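Local coordinates for protein MHC class I antigen (Anolis carolinensis, PDB 7CPO) that probably presents peptides to T cells, holding the bound peptide in a groove as the heavy chain of a complex with beta2-microglobulin, at residues G113-A118 with T160-T165; P187-T192 with Y259-E264. One frame throughout, in Å; residues are numbered along the deposited sequence. Where two conformers were deposited one is given.

Contact 1 (G113-A118 with T160-T165); sequences GYYQYA and TYLEET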
ATOM      1  N   GLY A 113       2.584 -14.336  12.478  1.00 22.09           N
ATOM      2  CA  GLY A 113       1.672 -14.519  11.371  1.00 18.68           C
ATOM      3  C   GLY A 113       0.293 -14.050  11.757  1.00 27.24           C
ATOM      4  O   GLY A 113      -0.029 -13.912  12.942  1.00 25.50           O
ATOM      5  N   TYR A 114      -0.516 -13.800  10.735  1.00 16.57           N
ATOM      6  CA  TYR A 114      -1.847 -13.273  10.956  1.00 19.14           C
ATOM      7  C   TYR A 114      -2.739 -13.780   9.839  1.00 17.09           C
ATOM      8  O   TYR A 114      -2.270 -14.217   8.790  1.00 14.89           O
ATOM      9  CB  TYR A 114      -1.849 -11.740  11.016  1.00 15.15           C
ATOM     10  CG  TYR A 114      -1.311 -11.116   9.749  1.00 21.74           C
ATOM     11  CD1 TYR A 114      -2.178 -10.743   8.723  1.00 21.72           C
ATOM     12  CD2 TYR A 114       0.061 -10.917   9.567  1.00 17.92           C
ATOM     13  CE1 TYR A 114      -1.709 -10.178   7.560  1.00 19.33           C
ATOM     14  CE2 TYR A 114       0.547 -10.353   8.396  1.00 18.30           C
ATOM     15  CZ  TYR A 114      -0.355  -9.995   7.407  1.00 24.06           C
ATOM     16  OH  TYR A 114       0.068  -9.445   6.252  1.00 20.63           O
ATOM     17  N   TYR A 115      -4.039 -13.701  10.081  1.00 21.64           N
ATOM     18  CA  TYR A 115      -5.024 -14.265   9.171  1.00 24.55           C
ATOM     19  C   TYR A 115      -6.377 -13.664   9.540  1.00 21.56           C
ATOM     20  O   TYR A 115      -6.972 -14.053  10.548  1.00 20.14           O
ATOM     21  CB  TYR A 115      -4.994 -15.788   9.295  1.00 17.25           C
ATOM     22  CG  TYR A 115      -5.755 -16.547   8.257  1.00 16.10           C
ATOM     23  CD1 TYR A 115      -5.094 -17.302   7.298  1.00 15.61           C
ATOM     24  CD2 TYR A 115      -7.154 -16.544   8.251  1.00 18.17           C
ATOM     25  CE1 TYR A 115      -5.813 -18.033   6.343  1.00 20.28           C
ATOM     26  CE2 TYR A 115      -7.878 -17.263   7.297  1.00 16.42           C
ATOM     27  CZ  TYR A 115      -7.202 -18.006   6.356  1.00 21.91           C
ATOM     28  OH  TYR A 115      -7.913 -18.718   5.420  1.00 24.85           O
ATOM     29  N   GLN A 116      -6.848 -12.687   8.756  1.00 17.98           N
ATOM     30  CA  GLN A 116      -7.904 -11.776   9.184  1.00 14.38           C
ATOM     31  C   GLN A 116      -8.843 -11.453   8.034  1.00 16.96           C
ATOM     32  O   GLN A 116      -8.424 -11.346   6.877  1.00 23.70           O
ATOM     33  CB  GLN A 116      -7.327 -10.461   9.722  1.00 17.22           C
ATOM     34  CG  GLN A 116      -6.245 -10.640  10.765  1.00 22.32           C
ATOM     35  CD  GLN A 116      -5.622  -9.323  11.182  1.00 29.41           C
ATOM     36  OE1 GLN A 116      -4.429  -9.113  11.000  1.00 34.90           O
ATOM     37  NE2 GLN A 116      -6.432  -8.428  11.740  1.00 34.79           N
ATOM     38  N   TYR A 117     -10.115 -11.249   8.378  1.00 19.36           N
ATOM     39  CA  TYR A 117     -11.169 -10.900   7.438  1.00 16.02           C
ATOM     40  C   TYR A 117     -11.914  -9.670   7.930  1.00 19.70           C
ATOM     41  O   TYR A 117     -12.141  -9.519   9.133  1.00 24.61           O
ATOM     42  CB  TYR A 117     -12.177 -12.017   7.295  1.00 16.97           C
ATOM     43  CG  TYR A 117     -11.677 -13.332   6.735  1.00 21.04           C
ATOM     44  CD1 TYR A 117     -11.521 -13.522   5.359  1.00 21.56           C
ATOM     45  CD2 TYR A 117     -11.431 -14.409   7.578  1.00 18.39           C
ATOM     46  CE1 TYR A 117     -11.116 -14.752   4.840  1.00 18.26           C
ATOM     47  CE2 TYR A 117     -11.020 -15.636   7.071  1.00 25.59           C
ATOM     48  CZ  TYR A 117     -10.872 -15.803   5.702  1.00 20.26           C
ATOM     49  OH  TYR A 117     -10.458 -17.017   5.216  1.00 29.53           O
ATOM     50  N   ALA A 118     -12.324  -8.804   7.002  1.00 18.07           N
ATOM     51  CA  ALA A 118     -13.115  -7.620   7.322  1.00 22.47           C
ATOM     52  C   ALA A 118     -14.341  -7.531   6.423  1.00 34.22           C
ATOM     53  O   ALA A 118     -14.252  -7.760   5.205  1.00 26.45           O
ATOM     54  CB  ALA A 118     -12.310  -6.333   7.156  1.00 18.55           C
ATOM     55  N   THR A 160      -0.143 -24.355  10.445  1.00 18.64           N
ATOM     56  CA  THR A 160       0.977 -24.871   9.667  1.00 16.34           C
ATOM     57  C   THR A 160       1.350 -23.906   8.543  1.00 22.00           C
ATOM     58  O   THR A 160       2.531 -23.577   8.355  1.00 20.66           O
ATOM     59  CB  THR A 160       0.620 -26.245   9.107  1.00 23.72           C
ATOM     60  OG1 THR A 160       0.470 -27.167  10.196  1.00 23.38           O
ATOM     61  CG2 THR A 160       1.695 -26.755   8.106  1.00 12.78           C
ATOM     62  N   TYR A 161       0.350 -23.425   7.799  1.00 14.99           N
ATOM     63  CA  TYR A 161       0.633 -22.507   6.706  1.00 17.99           C
ATOM     64  C   TYR A 161       1.307 -21.239   7.220  1.00 19.52           C
ATOM     65  O   TYR A 161       2.308 -20.786   6.661  1.00 17.69           O
ATOM     66  CB  TYR A 161      -0.643 -22.159   5.941  1.00 14.72           C
ATOM     67  CG  TYR A 161      -0.403 -21.099   4.900  1.00 16.01           C
ATOM     68  CD1 TYR A 161      -0.020 -21.446   3.605  1.00 16.36           C
ATOM     69  CD2 TYR A 161      -0.508 -19.742   5.217  1.00 18.52           C
ATOM     70  CE1 TYR A 161       0.236 -20.474   2.658  1.00 14.19           C
ATOM     71  CE2 TYR A 161      -0.243 -18.757   4.272  1.00 17.48           C
ATOM     72  CZ  TYR A 161       0.117 -19.133   2.998  1.00 19.89           C
ATOM     73  OH  TYR A 161       0.361 -18.163   2.062  1.00 24.29           O
ATOM     74  N   LEU A 162       0.771 -20.654   8.289  1.00 17.05           N
ATOM     75  CA  LEU A 162       1.318 -19.394   8.770  1.00 13.58           C
ATOM     76  C   LEU A 162       2.696 -19.581   9.383  1.00 17.16           C
ATOM     77  O   LEU A 162       3.577 -18.732   9.209  1.00 22.84           O
ATOM     78  CB  LEU A 162       0.366 -18.764   9.781  1.00 17.37           C
ATOM     79  CG  LEU A 162      -0.982 -18.320   9.219  1.00 19.58           C
ATOM     80  CD1 LEU A 162      -1.919 -17.864  10.343  1.00 17.52           C
ATOM     81  CD2 LEU A 162      -0.772 -17.218   8.200  1.00 16.25           C
ATOM     82  N   GLU A 163       2.910 -20.686  10.089  1.00 18.73           N
ATOM     83  CA  GLU A 163       4.146 -20.859  10.833  1.00 23.49           C
ATOM     84  C   GLU A 163       5.243 -21.515  10.013  1.00 25.32           C
ATOM     85  O   GLU A 163       6.430 -21.313  10.306  1.00 20.42           O
ATOM     86  CB  GLU A 163       3.881 -21.680  12.100  1.00 18.37           C
ATOM     87  CG  GLU A 163       2.889 -20.998  13.019  1.00 25.04           C
ATOM     88  CD  GLU A 163       2.796 -21.638  14.391  1.00 33.33           C
ATOM     89  OE1 GLU A 163       3.279 -22.780  14.549  1.00 31.50           O
ATOM     90  OE2 GLU A 163       2.233 -20.993  15.310  1.00 32.84           O
ATOM     91  N   GLU A 164       4.884 -22.270   8.980  1.00 18.80           N
ATOM     92  CA  GLU A 164       5.913 -23.006   8.269  1.00 21.28           C
ATOM     93  C   GLU A 164       5.878 -22.745   6.771  1.00 21.72           C
ATOM     94  O   GLU A 164       6.866 -22.259   6.218  1.00 23.89           O
ATOM     95  CB  GLU A 164       5.783 -24.489   8.603  1.00 21.27           C
ATOM     96  CG  GLU A 164       6.096 -24.726  10.088  1.00 25.21           C
ATOM     97  CD  GLU A 164       5.361 -25.907  10.684  1.00 42.36           C
ATOM     98  OE1 GLU A 164       4.959 -26.825   9.922  1.00 35.03           O
ATOM     99  OE2 GLU A 164       5.177 -25.897  11.925  1.00 42.15           O
ATOM    100  N   THR A 165       4.752 -23.036   6.114  1.00 21.62           N
ATOM    101  CA  THR A 165       4.693 -22.937   4.661  1.00 19.53           C
ATOM    102  C   THR A 165       4.993 -21.520   4.196  1.00 24.07           C
ATOM    103  O   THR A 165       5.845 -21.312   3.318  1.00 18.72           O
ATOM    104  CB  THR A 165       3.321 -23.401   4.155  1.00 20.13           C
ATOM    105  OG1 THR A 165       3.082 -24.749   4.564  1.00 19.94           O
ATOM    106  CG2 THR A 165       3.257 -23.341   2.647  1.00 20.29           C
TER

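Contact 2 (P187-T192 with Y259-E264); sequences PEVKVT and YKCHVE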
ATOM      1  N   PRO A 187      18.286   8.745  -0.554  1.00 26.14           N
ATOM      2  CA  PRO A 187      17.359   9.882  -0.606  1.00 27.96           C
ATOM      3  C   PRO A 187      17.972  11.082  -1.318  1.00 29.85           C
ATOM      4  O   PRO A 187      19.181  11.327  -1.265  1.00 16.17           O
ATOM      5  CB  PRO A 187      17.097  10.199   0.871  1.00 27.68           C
ATOM      6  CG  PRO A 187      17.501   8.977   1.608  1.00 25.79           C
ATOM      7  CD  PRO A 187      18.595   8.344   0.826  1.00 20.20           C
ATOM      8  N   GLU A 188      17.104  11.824  -1.995  1.00 33.41           N
ATOM      9  CA  GLU A 188      17.441  13.037  -2.727  1.00 31.84           C
ATOM     10  C   GLU A 188      16.692  14.168  -2.039  1.00 26.17           C
ATOM     11  O   GLU A 188      15.460  14.250  -2.150  1.00 25.86           O
ATOM     12  CB  GLU A 188      17.052  12.907  -4.208  1.00 28.91           C
ATOM     13  CG  GLU A 188      17.610  11.646  -4.896  1.00 36.28           C
ATOM     14  CD  GLU A 188      16.616  10.929  -5.845  1.00 45.45           C
ATOM     15  OE1 GLU A 188      15.679  11.570  -6.377  1.00 46.78           O
ATOM     16  OE2 GLU A 188      16.786   9.708  -6.066  1.00 46.82           O
ATOM     17  N   VAL A 189      17.431  15.025  -1.328  1.00 24.11           N
ATOM     18  CA  VAL A 189      16.874  16.037  -0.427  1.00 24.85           C
ATOM     19  C   VAL A 189      17.037  17.420  -1.043  1.00 31.71           C
ATOM     20  O   VAL A 189      18.159  17.847  -1.344  1.00 33.25           O
ATOM     21  CB  VAL A 189      17.559  16.010   0.947  1.00 32.80           C
ATOM     22  CG1 VAL A 189      16.822  16.937   1.924  1.00 28.71           C
ATOM     23  CG2 VAL A 189      17.659  14.589   1.473  1.00 33.80           C
ATOM     24  N   LYS A 190      15.933  18.138  -1.180  1.00 33.80           N
ATOM     25  CA  LYS A 190      15.938  19.467  -1.768  1.00 32.99           C
ATOM     26  C   LYS A 190      15.102  20.391  -0.892  1.00 29.59           C
ATOM     27  O   LYS A 190      13.962  20.069  -0.558  1.00 29.64           O
ATOM     28  CB  LYS A 190      15.392  19.416  -3.206  1.00 31.61           C
ATOM     29  CG  LYS A 190      15.122  20.754  -3.850  1.00 30.84           C
ATOM     30  CD  LYS A 190      15.960  20.878  -5.098  1.00 39.93           C
ATOM     31  CE  LYS A 190      15.628  22.118  -5.906  1.00 36.17           C
ATOM     32  NZ  LYS A 190      14.296  22.000  -6.516  1.00 40.88           N
ATOM     33  N   VAL A 191      15.668  21.522  -0.502  1.00 29.11           N
ATOM     34  CA  VAL A 191      14.960  22.513   0.307  1.00 31.53           C
ATOM     35  C   VAL A 191      14.549  23.666  -0.592  1.00 28.18           C
ATOM     36  O   VAL A 191      15.390  24.257  -1.276  1.00 36.12           O
ATOM     37  CB  VAL A 191      15.821  23.033   1.477  1.00 33.98           C
ATOM     38  CG1 VAL A 191      14.996  23.975   2.341  1.00 26.03           C
ATOM     39  CG2 VAL A 191      16.368  21.893   2.313  1.00 27.09           C
ATOM     40  N   THR A 192      13.266  23.998  -0.580  1.00 24.05           N
ATOM     41  CA  THR A 192      12.775  25.198  -1.224  1.00 24.26           C
ATOM     42  C   THR A 192      12.156  26.144  -0.189  1.00 41.06           C
ATOM     43  O   THR A 192      11.991  25.811   0.990  1.00 39.46           O
ATOM     44  CB  THR A 192      11.766  24.842  -2.319  1.00 33.33           C
ATOM     45  OG1 THR A 192      10.727  24.035  -1.755  1.00 40.44           O
ATOM     46  CG2 THR A 192      12.456  24.089  -3.465  1.00 19.06           C
ATOM     47  N   TYR A 259      17.352  27.013  10.475  1.00 32.84           N
ATOM     48  CA  TYR A 259      16.590  25.820  10.120  1.00 42.66           C
ATOM     49  C   TYR A 259      17.294  24.997   9.046  1.00 40.90           C
ATOM     50  O   TYR A 259      17.714  25.529   8.009  1.00 47.95           O
ATOM     51  CB  TYR A 259      15.191  26.204   9.646  1.00 31.54           C
ATOM     52  CG  TYR A 259      14.422  26.934  10.706  1.00 36.86           C
ATOM     53  CD1 TYR A 259      14.551  28.307  10.864  1.00 42.02           C
ATOM     54  CD2 TYR A 259      13.580  26.255  11.559  1.00 33.82           C
ATOM     55  CE1 TYR A 259      13.852  28.971  11.844  1.00 39.29           C
ATOM     56  CE2 TYR A 259      12.878  26.910  12.533  1.00 38.46           C
ATOM     57  CZ  TYR A 259      13.015  28.265  12.674  1.00 31.95           C
ATOM     58  OH  TYR A 259      12.299  28.907  13.658  1.00 47.12           O
ATOM     59  N   LYS A 260      17.389  23.696   9.294  1.00 37.68           N
ATOM     60  CA  LYS A 260      17.985  22.721   8.396  1.00 33.86           C
ATOM     61  C   LYS A 260      17.070  21.514   8.344  1.00 39.18           C
ATOM     62  O   LYS A 260      16.428  21.177   9.344  1.00 35.36           O
ATOM     63  CB  LYS A 260      19.373  22.291   8.877  1.00 32.82           C
ATOM     64  CG  LYS A 260      20.454  23.332   8.647  1.00 41.17           C
ATOM     65  CD  LYS A 260      21.749  22.941   9.330  1.00 36.83           C
ATOM     66  CE  LYS A 260      22.647  24.154   9.453  1.00 32.48           C
ATOM     67  NZ  LYS A 260      23.549  24.282   8.293  1.00 35.01           N
ATOM     68  N   CYS A 261      16.998  20.870   7.190  1.00 38.59           N
ATOM     69  CA  CYS A 261      16.216  19.650   7.063  1.00 28.75           C
ATOM     70  C   CYS A 261      17.123  18.455   7.362  1.00 39.23           C
ATOM     71  O   CYS A 261      18.101  18.217   6.646  1.00 41.74           O
ATOM     72  CB  CYS A 261      15.599  19.550   5.673  1.00 31.66           C
ATOM     73  SG  CYS A 261      14.750  17.995   5.396  1.00 45.81           S
ATOM     74  N   HIS A 262      16.808  17.716   8.423  1.00 27.71           N
ATOM     75  CA  HIS A 262      17.635  16.613   8.897  1.00 34.02           C
ATOM     76  C   HIS A 262      17.033  15.271   8.471  1.00 40.64           C
ATOM     77  O   HIS A 262      15.851  15.009   8.730  1.00 35.02           O
ATOM     78  CB  HIS A 262      17.776  16.674  10.419  1.00 32.64           C
ATOM     79  CG  HIS A 262      18.632  15.589  10.984  1.00 32.89           C
ATOM     80  ND1 HIS A 262      19.998  15.706  11.091  1.00 33.63           N
ATOM     81  CD2 HIS A 262      18.321  14.358  11.452  1.00 32.43           C
ATOM     82  CE1 HIS A 262      20.494  14.599  11.613  1.00 31.55           C
ATOM     83  NE2 HIS A 262      19.496  13.764  11.841  1.00 36.82           N
ATOM     84  N   VAL A 263      17.851  14.418   7.840  1.00 29.11           N
ATOM     85  CA  VAL A 263      17.381  13.189   7.207  1.00 35.04           C
ATOM     86  C   VAL A 263      18.303  12.032   7.585  1.00 35.86           C
ATOM     87  O   VAL A 263      19.525  12.120   7.411  1.00 29.92           O
ATOM     88  CB  VAL A 263      17.310  13.335   5.671  1.00 35.13           C
ATOM     89  CG1 VAL A 263      16.841  12.028   5.034  1.00 28.58           C
ATOM     90  CG2 VAL A 263      16.387  14.472   5.287  1.00 29.51           C
ATOM     91  N   GLU A 264      17.719  10.945   8.090  1.00 29.89           N
ATOM     92  CA  GLU A 264      18.462   9.728   8.411  1.00 34.32           C
ATOM     93  C   GLU A 264      17.855   8.556   7.647  1.00 29.16           C
ATOM     94  O   GLU A 264      16.629   8.382   7.637  1.00 20.01           O
ATOM     95  CB  GLU A 264      18.462   9.442   9.925  1.00 26.21           C
TER

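Contact 1 (G113-A118 with T160-T165)
Leu162 turns its CG anti to its own carbonyl carbon (chi1 -66°), while Tyr115 sets its ring anti to its backbone N (chi1 -169°); together these torsions bring the Leu162 methyls up to the base of Tyr115. This is the peptide-binding platform of an MHC class I molecule, in which helices lie over an eight-stranded antiparallel sheet, and the pair joins helix 152-176 to strand 111-119 on one side of the groove. Both methyls of Leu162 do the touching. CD1 comes against the root of the tyrosine, 3.9 Å from Tyr115 CB, whereas CD2 turns chiefly to the backbone of Tyr114 and lies by the edge of the Tyr115 ring, near its plane. The link is narrow and rests on van der Waals contact, one leucine fork set on the strand. Gly113 brings no side chain to the place where Leu162 CB comes close; a CB on Gly113 would stand only 3.3 Å from Leu162 CB. Beyond the fork the Tyr115 ring leads into the groove, where it packs on an apolar side chain of the bound peptide and meets Trp99 edge-to-face. The hydroxyl Tyr115 OH donates to Tyr117 OH at 3.1 Å, which ties together two tyrosines of the same strand. On the backbone side of the fork, Leu162 CD2 lies 3.4 Å from the carbonyl oxygen Tyr114 O.

Contact 2 (P187-T192 with Y259-E264)
Val189 and Val263 lie flank to flank, their side chains pointing opposite ways. The bump on one side is Val263 CG2, which fits against the fork of Val189: it lies 4.0 Å from Val189 CG2 and 4.2 Å from Val189 CG1, so that a single methyl is received by two. Val189 CG1 also has a second neighbour, standing 4.2 Å from Cys261 SG, and this side chain therefore spans the interval between Val263 and the cysteine. Further along, Val191 buries less than Val189 does. There Val191 CG2, anti to its carbonyl carbon, approaches the methylene of the cysteine, 4.2 Å from Cys261 CB, while the sulfur, anti to its backbone N (chi1 175°), is carried off toward Val189. These alternating side chains are the facing surfaces of an immunoglobulin C1-set beta sandwich: strand 188-192 belongs to one sheet and strand 259-264 to the other. Their axes pass 8.6 Å apart and run nearly antiparallel, at 162°, a spacing that side chains rather than backbone bonds must fill. Cys261 crosses the same interior covalently through its disulfide to Cys205, and Trp219 packs on both Val191 and Cys261. On the outer side of strand 188-192, Glu188 forms a salt bridge to Arg12 of the beta2-microglobulin chain.

Followed from the N terminus, the chain first builds the groove domain, and contact 1 closes a loop there when helix 152-176 returns to strand 111-119, with 41 residues intervening. Only after that loop is shut does the chain pass into the immunoglobulin domain, where contact 2 closes a second and longer one of 66 residues between strands 188-193 and 259-264. The two loops follow in series, and they neither nest nor cross. The centres of contact 1 and contact 2 are about 40 Å apart, on opposite sides of the centre of the chain. Contact 1 fastens helix to sheet at the side of the groove; contact 2 joins sheet to sheet, and both domains also meet beta2-microglobulin.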